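Local atomic coordinates of angiotensin-converting enzyme (Anopheles gambiae, PDB entry 6S1Y), a protein that probably cleaves short peptides as a zinc metalloprotease of the angiotensin-converting enzyme family, with a mostly helical fold. Residues F203-I214 with R565-L573; D294-M302 with I532-K543. All coordinates share one frame; numbering follows the deposited sequence.

Contact 1: residues F203-I214 with R565-L573; sequences FEQQVDDVIEQI and RKMSADAIL
K566 NZ lies near the Q206 amide without bonding it; NE2 of Q206 is held by T202 OG1. M567 does most of the work. With CG anti to the backbone N (chi1 168°) the chain runs out straight to SD and then bends, which carries CE in against the helix. There CE sits 3.8 Å from CE1 of F203 and 4.0 Å from CB of Q206, with V207 and V210 a little farther off. The sulfur makes a Met-aromatic contact, SD lying 5.1 Å from the F203 ring centroid and approaching obliquely. Next to the methionine, one water donates to both OE1 of Q206 and the carbonyl O of M567. S568 faces away; its OG accepts from N of D570, a capping bond at the turn where the loop becomes helix 570-575. Loop 565-569 and the start of helix 570-575 lie along the first turns of helix 203-233, with helix 495-514 packing against F203, V207, M567 and I572. A569 puts CB against CG1 of V210 and the Q213 amide, and its N reaches NE2 of Q213 through a second water. I572 touches CD1 of I214 with CG2. L573 splits its branches: CD1 lies 3.8 Å from OE1 of Q213, and CD2 is 3.7 Å from CD1 of I214.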
loop_
_atom_site.group_PDB
_atom_site.type_symbol
_atom_site.label_atom_id
_atom_site.label_comp_id
_atom_site.label_asym_id
_atom_site.label_seq_id
_atom_site.Cartn_x
_atom_site.Cartn_y
_atom_site.Cartn_z
ATOM N N PHE A 203 -5.412 -8.111 -17.687
ATOM C CA PHE A 203 -4.619 -7.725 -16.528
ATOM C C PHE A 203 -4.758 -8.726 -15.383
ATOM O O PHE A 203 -3.783 -9.006 -14.680
ATOM C CB PHE A 203 -4.995 -6.330 -16.036
ATOM C CG PHE A 203 -3.926 -5.687 -15.203
ATOM C CD1 PHE A 203 -2.725 -5.291 -15.783
ATOM C CD2 PHE A 203 -4.110 -5.507 -13.838
ATOM C CE1 PHE A 203 -1.719 -4.702 -15.013
ATOM C CE2 PHE A 203 -3.127 -4.907 -13.054
ATOM C CZ PHE A 203 -1.918 -4.501 -13.636
ATOM N N GLU A 204 -5.950 -9.269 -15.162
ATOM C CA GLU A 204 -6.078 -10.280 -14.117
ATOM C C GLU A 204 -5.117 -11.438 -14.372
ATOM O O GLU A 204 -4.493 -11.953 -13.438
ATOM C CB GLU A 204 -7.508 -10.782 -14.016
ATOM C CG GLU A 204 -7.678 -11.715 -12.852
ATOM C CD GLU A 204 -9.112 -11.909 -12.476
ATOM O OE1 GLU A 204 -9.979 -11.404 -13.224
ATOM O OE2 GLU A 204 -9.358 -12.560 -11.422
ATOM N N GLN A 205 -4.941 -11.828 -15.638
ATOM C CA GLN A 205 -4.035 -12.925 -15.946
ATOM C C GLN A 205 -2.587 -12.518 -15.713
ATOM O O GLN A 205 -1.778 -13.315 -15.231
ATOM C CB GLN A 205 -4.236 -13.383 -17.391
ATOM C CG GLN A 205 -3.450 -14.636 -17.742
ATOM C CD GLN A 205 -3.894 -15.837 -16.921
ATOM O OE1 GLN A 205 -5.062 -16.258 -16.990
ATOM N NE2 GLN A 205 -2.963 -16.391 -16.134
ATOM N N GLN A 206 -2.237 -11.284 -16.050
ATOM C CA GLN A 206 -0.868 -10.833 -15.843
ATOM C C GLN A 206 -0.472 -10.936 -14.383
ATOM O O GLN A 206 0.683 -11.248 -14.059
ATOM C CB GLN A 206 -0.713 -9.402 -16.334
ATOM C CG GLN A 206 -0.990 -9.253 -17.830
ATOM C CD GLN A 206 -0.695 -7.852 -18.315
ATOM O OE1 GLN A 206 0.277 -7.216 -17.873
ATOM N NE2 GLN A 206 -1.546 -7.349 -19.204
ATOM N N VAL A 207 -1.425 -10.684 -13.480
ATOM C CA VAL A 207 -1.134 -10.719 -12.048
ATOM C C VAL A 207 -0.929 -12.153 -11.578
ATOM O O VAL A 207 -0.003 -12.441 -10.809
ATOM C CB VAL A 207 -2.269 -10.017 -11.281
ATOM C CG1 VAL A 207 -2.177 -10.363 -9.818
ATOM C CG2 VAL A 207 -2.183 -8.504 -11.491
ATOM N N ASP A 208 -1.793 -13.070 -12.029
ATOM C CA ASP A 208 -1.564 -14.495 -11.800
ATOM C C ASP A 208 -0.197 -14.921 -12.336
ATOM O O ASP A 208 0.519 -15.698 -11.699
ATOM C CB ASP A 208 -2.664 -15.327 -12.465
ATOM C CG ASP A 208 -4.048 -15.093 -11.867
ATOM O OD1 ASP A 208 -4.193 -14.441 -10.799
ATOM O OD2 ASP A 208 -5.025 -15.579 -12.482
ATOM N N ASP A 209 0.194 -14.429 -13.506
ATOM C CA ASP A 209 1.487 -14.839 -14.046
ATOM C C ASP A 209 2.639 -14.335 -13.186
ATOM O O ASP A 209 3.649 -15.029 -13.031
ATOM C CB ASP A 209 1.661 -14.339 -15.475
ATOM C CG ASP A 209 0.709 -14.995 -16.439
ATOM O OD1 ASP A 209 0.043 -15.996 -16.066
ATOM O OD2 ASP A 209 0.629 -14.490 -17.578
ATOM N N VAL A 210 2.531 -13.124 -12.624
ATOM C CA VAL A 210 3.611 -12.642 -11.770
ATOM C C VAL A 210 3.685 -13.470 -10.491
ATOM O O VAL A 210 4.777 -13.821 -10.023
ATOM C CB VAL A 210 3.442 -11.141 -11.471
ATOM C CG1 VAL A 210 4.421 -10.712 -10.414
ATOM C CG2 VAL A 210 3.623 -10.330 -12.767
ATOM N N ILE A 211 2.532 -13.813 -9.914
ATOM C CA ILE A 211 2.526 -14.626 -8.696
ATOM C C ILE A 211 3.226 -15.955 -8.938
ATOM O O ILE A 211 3.981 -16.433 -8.084
ATOM C CB ILE A 211 1.092 -14.846 -8.193
ATOM C CG1 ILE A 211 0.659 -13.684 -7.302
ATOM C CG2 ILE A 211 1.003 -16.135 -7.395
ATOM C CD1 ILE A 211 1.435 -13.591 -5.951
ATOM N N GLU A 212 3.004 -16.569 -10.105
ATOM C CA GLU A 212 3.637 -17.853 -10.372
ATOM C C GLU A 212 5.138 -17.716 -10.573
ATOM O O GLU A 212 5.884 -18.636 -10.228
ATOM C CB GLU A 212 2.994 -18.525 -11.593
ATOM C CG GLU A 212 3.535 -19.939 -11.874
ATOM C CD GLU A 212 3.486 -20.875 -10.652
ATOM O OE1 GLU A 212 2.578 -20.737 -9.777
ATOM O OE2 GLU A 212 4.383 -21.739 -10.569
ATOM N N GLN A 213 5.608 -16.586 -11.114
ATOM C CA GLN A 213 7.051 -16.398 -11.269
ATOM C C GLN A 213 7.721 -16.108 -9.935
ATOM O O GLN A 213 8.871 -16.490 -9.722
ATOM C CB GLN A 213 7.356 -15.250 -12.226
ATOM C CG GLN A 213 6.847 -15.438 -13.641
ATOM C CD GLN A 213 7.109 -14.212 -14.478
ATOM O OE1 GLN A 213 8.237 -13.981 -14.908
ATOM N NE2 GLN A 213 6.089 -13.390 -14.672
ATOM N N ILE A 214 7.025 -15.394 -9.049
ATOM C CA ILE A 214 7.509 -15.103 -7.701
ATOM C C ILE A 214 7.525 -16.350 -6.812
ATOM O O ILE A 214 8.413 -16.504 -5.965
ATOM C CB ILE A 214 6.598 -13.992 -7.142
ATOM C CG1 ILE A 214 6.906 -12.678 -7.866
ATOM C CG2 ILE A 214 6.703 -13.839 -5.642
ATOM C CD1 ILE A 214 8.342 -12.356 -7.906
ATOM N N ARG A 565 6.728 -0.787 -22.167
ATOM C CA ARG A 565 5.313 -0.461 -22.112
ATOM C C ARG A 565 4.506 -1.506 -21.357
ATOM O O ARG A 565 3.273 -1.466 -21.402
ATOM C CB ARG A 565 4.773 -0.288 -23.533
ATOM C CG ARG A 565 5.574 0.734 -24.349
ATOM C CD ARG A 565 5.112 0.812 -25.792
ATOM N NE ARG A 565 3.658 0.749 -25.909
ATOM C CZ ARG A 565 2.848 1.796 -25.746
ATOM N NH1 ARG A 565 3.338 2.997 -25.451
ATOM N NH2 ARG A 565 1.544 1.635 -25.872
ATOM N N LYS A 566 5.153 -2.427 -20.645
ATOM C CA LYS A 566 4.407 -3.440 -19.909
ATOM C C LYS A 566 4.993 -3.658 -18.519
ATOM O O LYS A 566 6.190 -3.477 -18.281
ATOM C CB LYS A 566 4.358 -4.757 -20.701
ATOM C CG LYS A 566 3.357 -4.691 -21.861
ATOM C CD LYS A 566 3.264 -5.985 -22.661
ATOM C CE LYS A 566 1.939 -6.076 -23.443
ATOM N NZ LYS A 566 0.734 -6.321 -22.563
ATOM N N MET A 567 4.104 -3.994 -17.589
ATOM C CA MET A 567 4.523 -4.522 -16.297
ATOM C C MET A 567 5.222 -5.863 -16.500
ATOM O O MET A 567 4.735 -6.730 -17.240
ATOM C CB MET A 567 3.304 -4.681 -15.394
ATOM C CG MET A 567 3.518 -5.467 -14.121
ATOM S SD MET A 567 2.012 -5.462 -13.099
ATOM C CE MET A 567 1.133 -6.904 -13.739
ATOM N N SER A 568 6.375 -6.018 -15.859
ATOM C CA SER A 568 7.159 -7.233 -16.000
ATOM C C SER A 568 7.868 -7.509 -14.693
ATOM O O SER A 568 8.383 -6.586 -14.059
ATOM C CB SER A 568 8.191 -7.134 -17.119
ATOM O OG SER A 568 9.025 -8.279 -17.107
ATOM N N ALA A 569 7.864 -8.781 -14.288
ATOM C CA ALA A 569 8.580 -9.224 -13.097
ATOM C C ALA A 569 10.072 -9.422 -13.325
ATOM O O ALA A 569 10.760 -9.854 -12.389
ATOM C CB ALA A 569 7.988 -10.538 -12.587
ATOM N N ASP A 570 10.577 -9.131 -14.528
ATOM C CA ASP A 570 11.998 -9.303 -14.824
ATOM C C ASP A 570 12.851 -8.554 -13.811
ATOM O O ASP A 570 13.776 -9.123 -13.214
ATOM C CB ASP A 570 12.276 -8.818 -16.258
ATOM C CG ASP A 570 13.758 -8.854 -16.643
ATOM O OD1 ASP A 570 14.575 -9.474 -15.923
ATOM O OD2 ASP A 570 14.095 -8.259 -17.699
ATOM N N ALA A 571 12.520 -7.282 -13.574
ATOM C CA ALA A 571 13.339 -6.433 -12.712
ATOM C C ALA A 571 13.399 -6.979 -11.292
ATOM O O ALA A 571 14.480 -7.094 -10.704
ATOM C CB ALA A 571 12.805 -4.996 -12.711
ATOM N N ILE A 572 12.248 -7.337 -10.727
ATOM C CA ILE A 572 12.232 -7.778 -9.332
ATOM C C ILE A 572 12.851 -9.165 -9.182
ATOM O O ILE A 572 13.506 -9.439 -8.174
ATOM C CB ILE A 572 10.800 -7.734 -8.754
ATOM C CG1 ILE A 572 10.852 -8.010 -7.255
ATOM C CG2 ILE A 572 9.882 -8.721 -9.435
ATOM C CD1 ILE A 572 9.493 -7.992 -6.559
ATOM N N LEU A 573 12.698 -10.049 -10.169
ATOM C CA LEU A 573 13.411 -11.329 -10.107
ATOM C C LEU A 573 14.918 -11.142 -10.204
ATOM O O LEU A 573 15.673 -11.870 -9.550
ATOM C CB LEU A 573 12.937 -12.268 -11.218
ATOM C CG LEU A 573 11.485 -12.728 -11.068
ATOM C CD1 LEU A 573 11.013 -13.522 -12.302
ATOM C CD2 LEU A 573 11.341 -13.555 -9.805
HETATM O O HOH W 1 2.598 -8.176 -17.149
HETATM O O HOH W 2 6.592 -10.763 -15.726
#

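Contact 2: residues D294-M302 with I532-K543; sequences DDFFTSLNM and IYQSTAAGNQLK. With NAG (2-acetamido-2-deoxy-beta-D-glucopyranose), chain C.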
loop_
_atom_site.group_PDB
_atom_site.type_symbol
_atom_site.label_atom_id
_atom_site.label_comp_id
_atom_site.label_asym_id
_atom_site.label_seq_id
_atom_site.Cartn_x
_atom_site.Cartn_y
_atom_site.Cartn_z
ATOM N N ASP A 294 12.118 15.238 2.032
ATOM C CA ASP A 294 12.085 16.438 1.199
ATOM C C ASP A 294 13.421 16.642 0.493
ATOM O O ASP A 294 13.468 16.882 -0.717
ATOM C CB ASP A 294 11.745 17.658 2.078
ATOM C CG ASP A 294 11.295 18.880 1.267
ATOM O OD1 ASP A 294 11.006 18.749 0.060
ATOM O OD2 ASP A 294 11.233 19.990 1.858
ATOM N N ASP A 295 14.521 16.509 1.241
ATOM C CA ASP A 295 15.855 16.690 0.665
ATOM C C ASP A 295 16.133 15.700 -0.459
ATOM O O ASP A 295 16.761 16.048 -1.464
ATOM C CB ASP A 295 16.923 16.537 1.744
ATOM C CG ASP A 295 18.334 16.624 1.177
ATOM O OD1 ASP A 295 18.758 17.746 0.782
ATOM O OD2 ASP A 295 19.025 15.579 1.121
ATOM N N PHE A 296 15.704 14.448 -0.301
ATOM C CA PHE A 296 15.957 13.469 -1.353
ATOM C C PHE A 296 15.263 13.899 -2.640
ATOM O O PHE A 296 15.875 13.911 -3.715
ATOM C CB PHE A 296 15.503 12.084 -0.895
ATOM C CG PHE A 296 16.144 10.953 -1.651
ATOM C CD1 PHE A 296 15.939 10.806 -3.008
ATOM C CD2 PHE A 296 16.939 10.025 -0.998
ATOM C CE1 PHE A 296 16.520 9.775 -3.705
ATOM C CE2 PHE A 296 17.522 8.984 -1.693
ATOM C CZ PHE A 296 17.309 8.859 -3.044
ATOM N N PHE A 297 13.994 14.305 -2.544
ATOM C CA PHE A 297 13.272 14.749 -3.736
ATOM C C PHE A 297 13.906 16.002 -4.346
ATOM O O PHE A 297 13.997 16.124 -5.573
ATOM C CB PHE A 297 11.803 15.011 -3.394
ATOM C CG PHE A 297 10.944 13.779 -3.394
ATOM C CD1 PHE A 297 10.584 13.168 -4.592
ATOM C CD2 PHE A 297 10.476 13.237 -2.207
ATOM C CE1 PHE A 297 9.786 12.014 -4.601
ATOM C CE2 PHE A 297 9.667 12.088 -2.214
ATOM C CZ PHE A 297 9.327 11.484 -3.413
ATOM N N THR A 298 14.337 16.953 -3.510
ATOM C CA THR A 298 14.986 18.150 -4.058
ATOM C C THR A 298 16.318 17.796 -4.719
ATOM O O THR A 298 16.646 18.327 -5.788
ATOM C CB THR A 298 15.183 19.216 -2.975
ATOM O OG1 THR A 298 15.998 18.705 -1.917
ATOM C CG2 THR A 298 13.837 19.644 -2.388
ATOM N N SER A 299 17.079 16.864 -4.128
ATOM C CA SER A 299 18.292 16.377 -4.772
ATOM C C SER A 299 18.032 15.834 -6.169
ATOM O O SER A 299 18.977 15.700 -6.956
ATOM C CB SER A 299 18.933 15.276 -3.925
ATOM O OG SER A 299 18.387 13.999 -4.270
ATOM N N LEU A 300 16.785 15.479 -6.490
ATOM C CA LEU A 300 16.449 14.972 -7.815
ATOM C C LEU A 300 15.884 16.056 -8.734
ATOM O O LEU A 300 15.276 15.730 -9.764
ATOM C CB LEU A 300 15.443 13.820 -7.718
ATOM C CG LEU A 300 15.842 12.572 -6.921
ATOM C CD1 LEU A 300 14.657 11.631 -6.729
ATOM C CD2 LEU A 300 16.982 11.836 -7.598
ATOM N N ASN A 301 16.064 17.334 -8.378
ATOM C CA ASN A 301 15.474 18.440 -9.132
ATOM C C ASN A 301 13.960 18.294 -9.233
ATOM O O ASN A 301 13.358 18.562 -10.273
ATOM C CB ASN A 301 16.079 18.563 -10.527
ATOM C CG ASN A 301 15.837 19.939 -11.150
ATOM O OD1 ASN A 301 15.963 20.956 -10.482
ATOM N ND2 ASN A 301 15.475 19.959 -12.435
ATOM N N MET A 302 13.341 17.874 -8.142
ATOM C CA MET A 302 11.899 17.713 -8.045
ATOM C C MET A 302 11.381 18.705 -7.016
ATOM O O MET A 302 12.151 19.311 -6.279
ATOM C CB MET A 302 11.534 16.255 -7.688
ATOM C CG MET A 302 11.961 15.242 -8.785
ATOM S SD MET A 302 11.524 13.478 -8.519
ATOM C CE MET A 302 9.774 13.523 -8.874
ATOM N N ILE A 532 20.196 6.545 -6.177
ATOM C CA ILE A 532 19.947 7.606 -7.144
ATOM C C ILE A 532 19.904 8.977 -6.476
ATOM O O ILE A 532 19.473 9.962 -7.090
ATOM C CB ILE A 532 18.644 7.378 -7.928
ATOM C CG1 ILE A 532 17.419 7.563 -7.023
ATOM C CG2 ILE A 532 18.645 6.020 -8.573
ATOM C CD1 ILE A 532 16.117 7.530 -7.802
ATOM N N TYR A 533 20.312 9.049 -5.215
ATOM C CA TYR A 533 20.437 10.333 -4.531
ATOM C C TYR A 533 21.338 11.288 -5.315
ATOM O O TYR A 533 22.479 10.949 -5.652
ATOM C CB TYR A 533 21.002 10.089 -3.122
ATOM C CG TYR A 533 21.100 11.302 -2.219
ATOM C CD1 TYR A 533 19.975 12.048 -1.890
ATOM C CD2 TYR A 533 22.322 11.684 -1.664
ATOM C CE1 TYR A 533 20.069 13.172 -1.039
ATOM C CE2 TYR A 533 22.429 12.792 -0.815
ATOM C CZ TYR A 533 21.303 13.529 -0.505
ATOM O OH TYR A 533 21.427 14.616 0.340
ATOM N N GLN A 534 20.813 12.489 -5.597
ATOM C CA GLN A 534 21.507 13.585 -6.283
ATOM C C GLN A 534 21.663 13.342 -7.771
ATOM O O GLN A 534 22.549 13.917 -8.395
ATOM C CB GLN A 534 22.898 13.868 -5.686
ATOM C CG GLN A 534 22.842 14.207 -4.213
ATOM C CD GLN A 534 24.202 14.360 -3.574
ATOM O OE1 GLN A 534 25.109 13.545 -3.781
ATOM N NE2 GLN A 534 24.346 15.399 -2.761
ATOM N N SER A 535 20.828 12.501 -8.369
ATOM C CA SER A 535 20.895 12.259 -9.807
ATOM C C SER A 535 19.763 13.020 -10.484
ATOM O O SER A 535 18.679 12.483 -10.711
ATOM C CB SER A 535 20.816 10.778 -10.148
ATOM O OG SER A 535 20.645 10.626 -11.556
ATOM N N THR A 536 20.034 14.288 -10.825
ATOM C CA THR A 536 19.067 15.081 -11.575
ATOM C C THR A 536 18.734 14.434 -12.918
ATOM O O THR A 536 17.636 14.637 -13.451
ATOM C CB THR A 536 19.590 16.511 -11.771
ATOM O OG1 THR A 536 20.801 16.510 -12.533
ATOM C CG2 THR A 536 19.867 17.175 -10.432
ATOM N N ALA A 537 19.647 13.636 -13.482
ATOM C CA ALA A 537 19.320 12.931 -14.721
ATOM C C ALA A 537 18.163 11.960 -14.501
ATOM O O ALA A 537 17.274 11.823 -15.350
ATOM C CB ALA A 537 20.552 12.203 -15.246
ATOM N N ALA A 538 18.137 11.300 -13.350
ATOM C CA ALA A 538 17.025 10.399 -13.052
ATOM C C ALA A 538 15.771 11.169 -12.657
ATOM O O ALA A 538 14.671 10.813 -13.082
ATOM C CB ALA A 538 17.426 9.436 -11.928
ATOM N N GLY A 539 15.921 12.209 -11.829
ATOM C CA GLY A 539 14.780 13.020 -11.451
ATOM C C GLY A 539 14.057 13.606 -12.648
ATOM O O GLY A 539 12.824 13.673 -12.671
ATOM N N ASN A 540 14.805 14.021 -13.667
ATOM C CA ASN A 540 14.175 14.685 -14.799
ATOM C C ASN A 540 13.270 13.724 -15.552
ATOM O O ASN A 540 12.144 14.084 -15.916
ATOM C CB ASN A 540 15.240 15.277 -15.735
ATOM C CG ASN A 540 15.982 16.457 -15.110
ATOM O OD1 ASN A 540 15.457 17.144 -14.236
ATOM N ND2 ASN A 540 17.211 16.692 -15.565
ATOM N N GLN A 541 13.734 12.490 -15.791
ATOM C CA GLN A 541 12.874 11.529 -16.474
ATOM C C GLN A 541 11.697 11.119 -15.594
ATOM O O GLN A 541 10.589 10.893 -16.096
ATOM C CB GLN A 541 13.671 10.303 -16.900
ATOM C CG GLN A 541 14.584 10.543 -18.101
ATOM C CD GLN A 541 13.812 10.883 -19.358
ATOM O OE1 GLN A 541 13.017 10.078 -19.849
ATOM N NE2 GLN A 541 14.038 12.086 -19.878
ATOM N N LEU A 542 11.904 11.052 -14.281
ATOM C CA LEU A 542 10.808 10.719 -13.383
ATOM C C LEU A 542 9.756 11.828 -13.363
ATOM O O LEU A 542 8.559 11.554 -13.541
ATOM C CB LEU A 542 11.371 10.437 -11.989
ATOM C CG LEU A 542 10.390 10.038 -10.894
ATOM C CD1 LEU A 542 9.587 8.809 -11.278
ATOM C CD2 LEU A 542 11.141 9.789 -9.583
ATOM N N LYS A 543 10.188 13.088 -13.161
ATOM C CA LYS A 543 9.298 14.249 -13.269
ATOM C C LYS A 543 8.384 14.160 -14.486
ATOM O O LYS A 543 7.172 14.375 -14.395
ATOM C CB LYS A 543 10.098 15.552 -13.395
ATOM C CG LYS A 543 10.728 16.090 -12.155
ATOM C CD LYS A 543 11.657 17.259 -12.510
ATOM C CE LYS A 543 10.901 18.509 -12.927
ATOM N NZ LYS A 543 11.833 19.558 -13.422
HETATM C C1 NAG C . 15.233 21.174 -13.183
HETATM C C2 NAG C . 16.254 21.223 -14.327
HETATM C C3 NAG C . 16.011 22.443 -15.214
HETATM C C4 NAG C . 14.560 22.510 -15.681
HETATM C C5 NAG C . 13.626 22.413 -14.470
HETATM C C6 NAG C . 12.166 22.324 -14.847
HETATM C C7 NAG C . 18.485 20.240 -14.001
HETATM C C8 NAG C . 19.829 20.409 -13.365
HETATM N N2 NAG C . 17.612 21.234 -13.801
HETATM O O3 NAG C . 16.869 22.344 -16.343
HETATM O O4 NAG C . 14.332 23.727 -16.396
HETATM O O5 NAG C . 13.917 21.225 -13.716
HETATM O O6 NAG C . 11.343 22.209 -13.694
HETATM O O7 NAG C . 18.205 19.251 -14.671
#
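D295 and Y533 both hold CG anti to their backbone N (chi1 176° and -175°), and from those positions the carboxylate and the phenol meet: OH of Y533 donates to the syn lone pair of D295 OD2 at 2.7 Å, with OD2 at the edge of the ring. Beside them CD1 of Y533 stands over one face of F296, offset toward its rim, and the two planes are inclined at 52°; CG1 of I532 comes to the edge of the same phenyl ring. S299 OG links the backbones, donating to F296 O and accepting from N of Q534, 3.2 Å away. A Schellman motif ends helix 286-299 here, N301 being its C-prime residue with positive phi, and S535 N-caps helix 536-547, so one helix finishes against the start of another. CA of G539 makes a CA-H...O contact of 3.2 Å with O of L300, and CD2 of L300 packs beside CG1 of I532. N301 carries an N-linked glycan, its ND2 bonded to C1 of the sugar. Helix 536-547 also meets that sugar: ND2 of N540 donates to O7 at 2.9 Å, NZ of K543 hydrogen-bonds O6 at 2.7 Å, and OD1 of N540 takes a weak bond from N301 ND2. M302 and K543 run antiparallel, meeting at their CG atoms, and the buried M302 sulfur lies 3.9 Å from CD2 of L542.

In the fold
Contacts 1 and 2 do not touch: their centres are 28 Å apart and their nearest atoms about 13 Å. Along the chain, both segments of contact 2 fall between those of contact 1. Helix 495-514 connects them, since it packs against F203, V207, M567 and I572 in contact 1 and against I532 and A538 in contact 2. Contact 1 comes within about 14 Å of the bound gamma-glutamyl ligand, measured from the side chain of I572. Contact 2 is backed by helix 349-368, which carries H357 and H361 of the zinc site; F297 leans on L359 and Q363 there, and M302 on Q363, while the glycan on N301 of contact 2 lies at the protein surface.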